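Putative RnfG subunit of electron transport complex (PDB 3DCZ) is probably the FMN-carrying RnfG subunit of a membrane-bound complex that couples electron transfer to translocation of ions across the membrane. Local coordinates at residues Ile137-Arg140 against Phe141-Val144; Thr193-Asn196 against Leu197-Arg200. All coordinates share one frame; numbering follows the deposited sequence.

Interaction 1: Ile137-Arg140 against Phe141-Val144. With EDO (1,2-ethanediol), chain E.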
ATOM      1  N   ILE A 137      -0.681   4.771  13.774  1.00 22.66           N
ATOM      2  CA  ILE A 137      -0.230   3.382  13.757  0.50 22.02           C
ATOM      3  C   ILE A 137       0.062   2.965  12.314  1.00 18.60           C
ATOM      4  O   ILE A 137       1.034   2.286  12.018  1.00 19.80           O
ATOM      5  CB  ILE A 137      -1.314   2.422  14.345  0.50 21.07           C
ATOM      6  CG1 ILE A 137      -1.588   2.736  15.823  0.50 24.09           C
ATOM      7  CG2 ILE A 137      -0.883   0.963  14.213  0.50 19.41           C
ATOM      8  CD1 ILE A 137      -2.621   1.818  16.465  0.50 25.44           C
ATOM      9  N   GLN A 138      -0.804   3.400  11.403  1.00 18.70           N
ATOM     10  CA  GLN A 138      -0.654   3.005  10.007  1.00 17.97           C
ATOM     11  C   GLN A 138       0.638   3.546   9.375  1.00 16.48           C
ATOM     12  O   GLN A 138       1.159   2.967   8.413  1.00 18.54           O
ATOM     13  CB  GLN A 138      -1.883   3.390   9.173  1.00 19.99           C
ATOM     14  CG  GLN A 138      -3.106   2.500   9.496  1.00 21.35           C
ATOM     15  CD  GLN A 138      -4.380   2.926   8.780  1.00 21.53           C
ATOM     16  OE1 GLN A 138      -4.382   3.210   7.589  1.00 19.20           O
ATOM     17  NE2 GLN A 138      -5.483   2.954   9.526  1.00 32.47           N
ATOM     18  N   ARG A 139       1.172   4.651   9.903  1.00 16.60           N
ATOM     19  CA  ARG A 139       2.413   5.222   9.358  0.50 15.66           C
ATOM     20  C   ARG A 139       3.618   4.338   9.666  1.00 15.10           C
ATOM     21  O   ARG A 139       4.658   4.528   9.107  1.00 16.70           O
ATOM     22  CB  ARG A 139       2.658   6.663   9.858  0.50 14.93           C
ATOM     23  CG  ARG A 139       1.726   7.666   9.248  0.50 15.34           C
ATOM     24  CD  ARG A 139       1.924   9.117   9.738  0.50 13.52           C
ATOM     25  NE  ARG A 139       0.746   9.884   9.342  0.50  9.96           N
ATOM     26  CZ  ARG A 139       0.490  10.288   8.097  0.50  7.70           C
ATOM     27  NH1 ARG A 139       1.365  10.121   7.132  0.50  9.33           N
ATOM     28  NH2 ARG A 139      -0.640  10.896   7.826  0.50 11.45           N
ATOM     29  N   ARG A 140       3.459   3.368  10.564  1.00 16.76           N
ATOM     30  CA  ARG A 140       4.527   2.397  10.817  1.00 16.66           C
ATOM     31  C   ARG A 140       4.779   1.517   9.583  1.00 17.83           C
ATOM     32  O   ARG A 140       5.847   0.903   9.484  1.00 17.27           O
ATOM     33  CB  ARG A 140       4.195   1.500  12.023  1.00 17.82           C
ATOM     34  CG  ARG A 140       4.059   2.229  13.360  1.00 23.59           C
ATOM     35  CD  ARG A 140       5.369   2.842  13.759  1.00 22.05           C
ATOM     36  NE  ARG A 140       5.361   3.426  15.110  1.00 25.16           N
ATOM     37  CZ  ARG A 140       5.620   2.769  16.241  1.00 25.16           C
ATOM     38  NH1 ARG A 140       5.879   1.475  16.255  1.00 24.35           N
ATOM     39  NH2 ARG A 140       5.603   3.431  17.387  1.00 25.27           N
ATOM     40  N   PHE A 141       3.815   1.496   8.661  1.00 16.76           N
ATOM     41  CA  PHE A 141       3.851   0.583   7.500  1.00 14.15           C
ATOM     42  C   PHE A 141       4.490   1.199   6.235  1.00 15.83           C
ATOM     43  O   PHE A 141       4.662   0.506   5.230  1.00 15.70           O
ATOM     44  CB  PHE A 141       2.435   0.119   7.145  1.00 14.88           C
ATOM     45  CG  PHE A 141       1.813  -0.797   8.148  1.00 17.93           C
ATOM     46  CD1 PHE A 141       1.330  -0.295   9.348  1.00 21.07           C
ATOM     47  CD2 PHE A 141       1.705  -2.144   7.911  1.00 17.49           C
ATOM     48  CE1 PHE A 141       0.724  -1.130  10.286  1.00 24.09           C
ATOM     49  CE2 PHE A 141       1.117  -2.977   8.844  1.00 18.12           C
ATOM     50  CZ  PHE A 141       0.629  -2.473  10.014  1.00 19.17           C
ATOM     51  N   PHE A 142       4.800   2.491   6.241  1.00 15.20           N
ATOM     52  CA  PHE A 142       5.340   3.139   5.044  1.00 13.02           C
ATOM     53  C   PHE A 142       6.155   4.376   5.361  1.00 15.72           C
ATOM     54  O   PHE A 142       5.999   4.957   6.434  1.00 15.99           O
ATOM     55  CB  PHE A 142       4.202   3.539   4.120  1.00 13.10           C
ATOM     56  CG  PHE A 142       3.242   4.499   4.744  1.00 13.83           C
ATOM     57  CD1 PHE A 142       3.428   5.866   4.654  1.00 15.45           C
ATOM     58  CD2 PHE A 142       2.104   4.034   5.354  1.00 13.41           C
ATOM     59  CE1 PHE A 142       2.480   6.734   5.195  1.00 14.31           C
ATOM     60  CE2 PHE A 142       1.185   4.893   5.892  1.00 13.84           C
ATOM     61  CZ  PHE A 142       1.368   6.241   5.803  1.00 13.52           C
ATOM     62  N   PRO A 143       7.024   4.789   4.437  1.00 13.35           N
ATOM     63  CA  PRO A 143       7.359   4.165   3.170  1.00 14.84           C
ATOM     64  C   PRO A 143       8.338   2.992   3.402  1.00 15.06           C
ATOM     65  O   PRO A 143       8.989   2.920   4.464  1.00 15.17           O
ATOM     66  CB  PRO A 143       8.014   5.303   2.391  1.00 17.36           C
ATOM     67  CG  PRO A 143       8.662   6.130   3.423  1.00 16.14           C
ATOM     68  CD  PRO A 143       7.840   5.993   4.668  1.00 16.05           C
ATOM     69  N   VAL A 144       8.470   2.124   2.399  1.00 13.03           N
ATOM     70  CA  VAL A 144       9.442   1.033   2.419  1.00 13.39           C
ATOM     71  C   VAL A 144      10.184   1.044   1.090  1.00 13.87           C
ATOM     72  O   VAL A 144       9.555   1.061   0.012  1.00 12.91           O
ATOM     73  CB  VAL A 144       8.771  -0.342   2.672  1.00 11.60           C
ATOM     74  CG1 VAL A 144       9.810  -1.482   2.545  1.00 14.80           C
ATOM     75  CG2 VAL A 144       8.043  -0.396   4.090  1.00 13.50           C
TER
HETATM   76  C1  EDO E   3       1.358  12.003   3.928  1.00 20.25           C
HETATM   77  O1  EDO E   3       1.415  10.639   4.290  1.00 18.52           O
HETATM   78  C2  EDO E   3      -0.054  12.522   4.064  1.00 21.52           C
HETATM   79  O2  EDO E   3      -0.426  12.686   5.436  1.00 23.03           O
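The Phe142 ring lies back over the start of the Arg139 side chain. Arg139 CA sits over one face of the ring, 4.1 Å from its centroid, in a CH-pi contact. Arg139 CG adds to it at 3.7 Å from Phe142 CZ. The first torsion explains the fold-back: at chi1 60° CG of Phe142 stands between its own backbone N and carbonyl carbon, which turns the ring toward the preceding turn. The guanidinium does not stack on the ring; the two planes are 68° apart. The Arg139 chain runs extended past the ring toward an ethanediol. In one of the two deposited positions of Arg139, NH1 bonds O1 of the diol at 2.9 Å, and NH2 bonds O2 at 3.0 Å. This contact is tentative, since it rests on that one conformer. The diol probably comes from the crystallisation liquor.

Phe141 closes the short 3-10 turn. Its N donates to Gln138 O at 3.0 Å. The Phe141 ring turns an edge to Ile137 O, which is 3.7 Å from Phe141 CD1. The carbonyls of Arg139 and Phe142 come close as two acceptors, and Lys170 NZ donates to both oxygens, which would offset much of their repulsion.

The turn belongs to the connection between strand 110-120 and helix 146-151. Its two rings pack on different elements. Phe141 lies against Pro188, Val191, Val192 and Leu195 of helix 188-206, whereas Phe142 meets Ser115 and Val116 of strand 110-120 and Phe30 of helix 22-31.

Interaction 2: Thr193-Asn196 against Leu197-Arg200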
ATOM      1  N   THR A 193       0.372  -8.998   4.994  1.00 14.20           N
ATOM      2  CA  THR A 193       0.118 -10.041   3.997  1.00 13.73           C
ATOM      3  C   THR A 193      -0.492  -9.443   2.738  1.00 13.24           C
ATOM      4  O   THR A 193      -0.038  -9.722   1.614  1.00 15.09           O
ATOM      5  CB  THR A 193      -0.783 -11.135   4.581  1.00 15.16           C
ATOM      6  OG1 THR A 193      -0.061 -11.819   5.629  1.00 15.83           O
ATOM      7  CG2 THR A 193      -1.175 -12.165   3.521  1.00 15.97           C
ATOM      8  N   ALA A 194      -1.532  -8.631   2.920  1.00 14.32           N
ATOM      9  CA  ALA A 194      -2.167  -7.918   1.805  1.00 14.52           C
ATOM     10  C   ALA A 194      -1.145  -7.105   0.976  1.00 13.29           C
ATOM     11  O   ALA A 194      -1.098  -7.176  -0.263  1.00 14.75           O
ATOM     12  CB  ALA A 194      -3.296  -7.019   2.331  1.00 13.42           C
ATOM     13  N   LEU A 195      -0.303  -6.357   1.673  1.00 14.05           N
ATOM     14  CA  LEU A 195       0.739  -5.538   1.030  1.00 14.15           C
ATOM     15  C   LEU A 195       1.706  -6.420   0.221  1.00 14.25           C
ATOM     16  O   LEU A 195       2.046  -6.113  -0.927  1.00 14.31           O
ATOM     17  CB  LEU A 195       1.492  -4.725   2.096  1.00 15.40           C
ATOM     18  CG  LEU A 195       0.662  -3.581   2.671  1.00 13.85           C
ATOM     19  CD1 LEU A 195       1.416  -2.955   3.859  1.00 13.93           C
ATOM     20  CD2 LEU A 195       0.312  -2.509   1.587  1.00 16.03           C
ATOM     21  N   ASN A 196       2.129  -7.530   0.819  1.00 14.18           N
ATOM     22  CA  ASN A 196       3.008  -8.440   0.140  1.00 12.12           C
ATOM     23  C   ASN A 196       2.367  -9.029  -1.127  1.00 12.28           C
ATOM     24  O   ASN A 196       3.021  -9.229  -2.143  1.00 14.29           O
ATOM     25  CB  ASN A 196       3.429  -9.560   1.078  1.00 12.58           C
ATOM     26  CG  ASN A 196       4.523  -9.158   2.042  1.00 13.39           C
ATOM     27  OD1 ASN A 196       5.363  -8.294   1.726  1.00 17.39           O
ATOM     28  ND2 ASN A 196       4.560  -9.820   3.191  1.00 15.71           N
ATOM     29  N   LEU A 197       1.076  -9.339  -1.064  1.00 13.91           N
ATOM     30  CA  LEU A 197       0.383  -9.833  -2.241  1.00 14.09           C
ATOM     31  C   LEU A 197       0.267  -8.806  -3.348  1.00 13.27           C
ATOM     32  O   LEU A 197       0.390  -9.137  -4.540  1.00 14.61           O
ATOM     33  CB  LEU A 197      -1.000 -10.382  -1.859  1.00 15.44           C
ATOM     34  CG  LEU A 197      -0.994 -11.656  -1.011  1.00 14.93           C
ATOM     35  CD1 LEU A 197      -2.432 -11.995  -0.628  1.00 19.62           C
ATOM     36  CD2 LEU A 197      -0.311 -12.754  -1.796  1.00 16.88           C
HETATM   37  N   MSE A 198      -0.030  -7.561  -2.980  1.00 14.63           N
HETATM   38  CA  MSE A 198      -0.126  -6.499  -3.965  1.00 12.94           C
HETATM   39  C   MSE A 198       1.212  -6.313  -4.686  1.00 13.84           C
HETATM   40  O   MSE A 198       1.261  -6.135  -5.895  1.00 15.24           O
HETATM   41  CB  MSE A 198      -0.581  -5.201  -3.277  1.00 13.60           C
HETATM   42  CG  MSE A 198      -2.067  -5.144  -3.061  1.00 15.73           C
HETATM   43 SE   MSE A 198      -2.518  -3.415  -2.181  0.75 16.85          SE
HETATM   44  CE  MSE A 198      -2.536  -4.360  -0.779  1.00 11.54           C
ATOM     45  N   TYR A 199       2.298  -6.388  -3.921  1.00 14.07           N
ATOM     46  CA  TYR A 199       3.643  -6.319  -4.506  1.00 14.84           C
ATOM     47  C   TYR A 199       3.895  -7.488  -5.458  1.00 13.62           C
ATOM     48  O   TYR A 199       4.383  -7.288  -6.579  1.00 15.18           O
ATOM     49  CB  TYR A 199       4.683  -6.255  -3.409  1.00 15.56           C
ATOM     50  CG  TYR A 199       6.103  -6.265  -3.916  1.00 14.92           C
ATOM     51  CD1 TYR A 199       6.672  -5.127  -4.527  1.00 15.51           C
ATOM     52  CD2 TYR A 199       6.901  -7.399  -3.770  1.00 15.29           C
ATOM     53  CE1 TYR A 199       7.996  -5.158  -4.985  1.00 17.70           C
ATOM     54  CE2 TYR A 199       8.210  -7.417  -4.237  1.00 14.23           C
ATOM     55  CZ  TYR A 199       8.745  -6.291  -4.832  1.00 15.19           C
ATOM     56  OH  TYR A 199      10.083  -6.323  -5.246  1.00 20.60           O
ATOM     57  N   ARG A 200       3.527  -8.700  -5.034  1.00 14.11           N
ATOM     58  CA  ARG A 200       3.647  -9.856  -5.900  1.00 13.61           C
ATOM     59  C   ARG A 200       2.930  -9.637  -7.211  1.00 15.99           C
ATOM     60  O   ARG A 200       3.470  -9.892  -8.275  1.00 16.72           O
ATOM     61  CB  ARG A 200       3.093 -11.073  -5.228  1.00 15.74           C
ATOM     62  CG  ARG A 200       4.061 -11.760  -4.357  1.00 26.12           C
ATOM     63  CD  ARG A 200       3.427 -13.050  -3.842  1.00 26.42           C
ATOM     64  NE  ARG A 200       3.067 -14.011  -4.884  1.00 23.88           N
ATOM     65  CZ  ARG A 200       2.416 -15.163  -4.660  1.00 26.60           C
ATOM     66  NH1 ARG A 200       1.974 -15.474  -3.447  1.00 28.97           N
ATOM     67  NH2 ARG A 200       2.185 -15.992  -5.635  1.00 21.77           N
TER
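Met198 doubles back along the helix toward Ala194 and Leu195, one turn earlier. Its chain leaves straight, with chi2 at -180°, and then bends at its end toward the preceding turn. CE of this selenomethionine lies 4.2 Å from Ala194 CB and 4.1 Å from Leu195 CD2. The Leu195 and Met198 side chains cross at a slant and meet through these two methyls. The bond from SE to CE is unusually short, so the exact place of the Met198 methyl, and with it a close approach to Ala194 O, is doubtful.

Leu197 is turned to another side of the helix. Its CG rests 3.4 Å from Thr193 O, and its CD1 is loosely near Thr193 CG2. Tyr199 takes a different first torsion, with CG opposite the backbone N. Its ring therefore leads away from the preceding turn, and only its CB stays near Leu195 O and Asn196 O. The ring reaches Leu149 and Lys150 of helix 146-151.

Four successive i to i+4 bonds form the backbone ladder of an alpha helix. Leu197 N to Thr193 O and Met198 N to Ala194 O each measure 2.9 Å. Tyr199 N to Leu195 O and Arg200 N to Asn196 O follow.

Thr193 and Asn196 find polar partners outside these two segments. Thr193 OG1 bonds Arg189 O, and Asn196 OD1 accepts from Leu153 N. Ala194, Leu195 and Met198 pack on strand 98-107, through Val100, Ala102 and Phe104. The chemistry thus divides by direction: backbone bonds hold the helix along its length, while apolar contacts join one flank to the sheet and the Asn196 amide ties the helix to the chain at Leu153.

Interactions 1 and 2 have centres about 14 Å apart and meet directly at one point. Phe141 CD2 of the 137-144 turn lies 4.1 Å from Leu195 CD1 of helix 188-206. This is apolar packing. Leu195 thus connects the two, since it also meets Met198 within interaction 2. A second connection is indirect: Leu153 touches Val144 of interaction 1 and both Leu195 and Asn196 of interaction 2. Both contacts fall in the FMN-binding domain. Thr185, the predicted site of covalent FMN attachment, precedes helix 188-206 in a part of the chain that is not modelled, and no flavin is present.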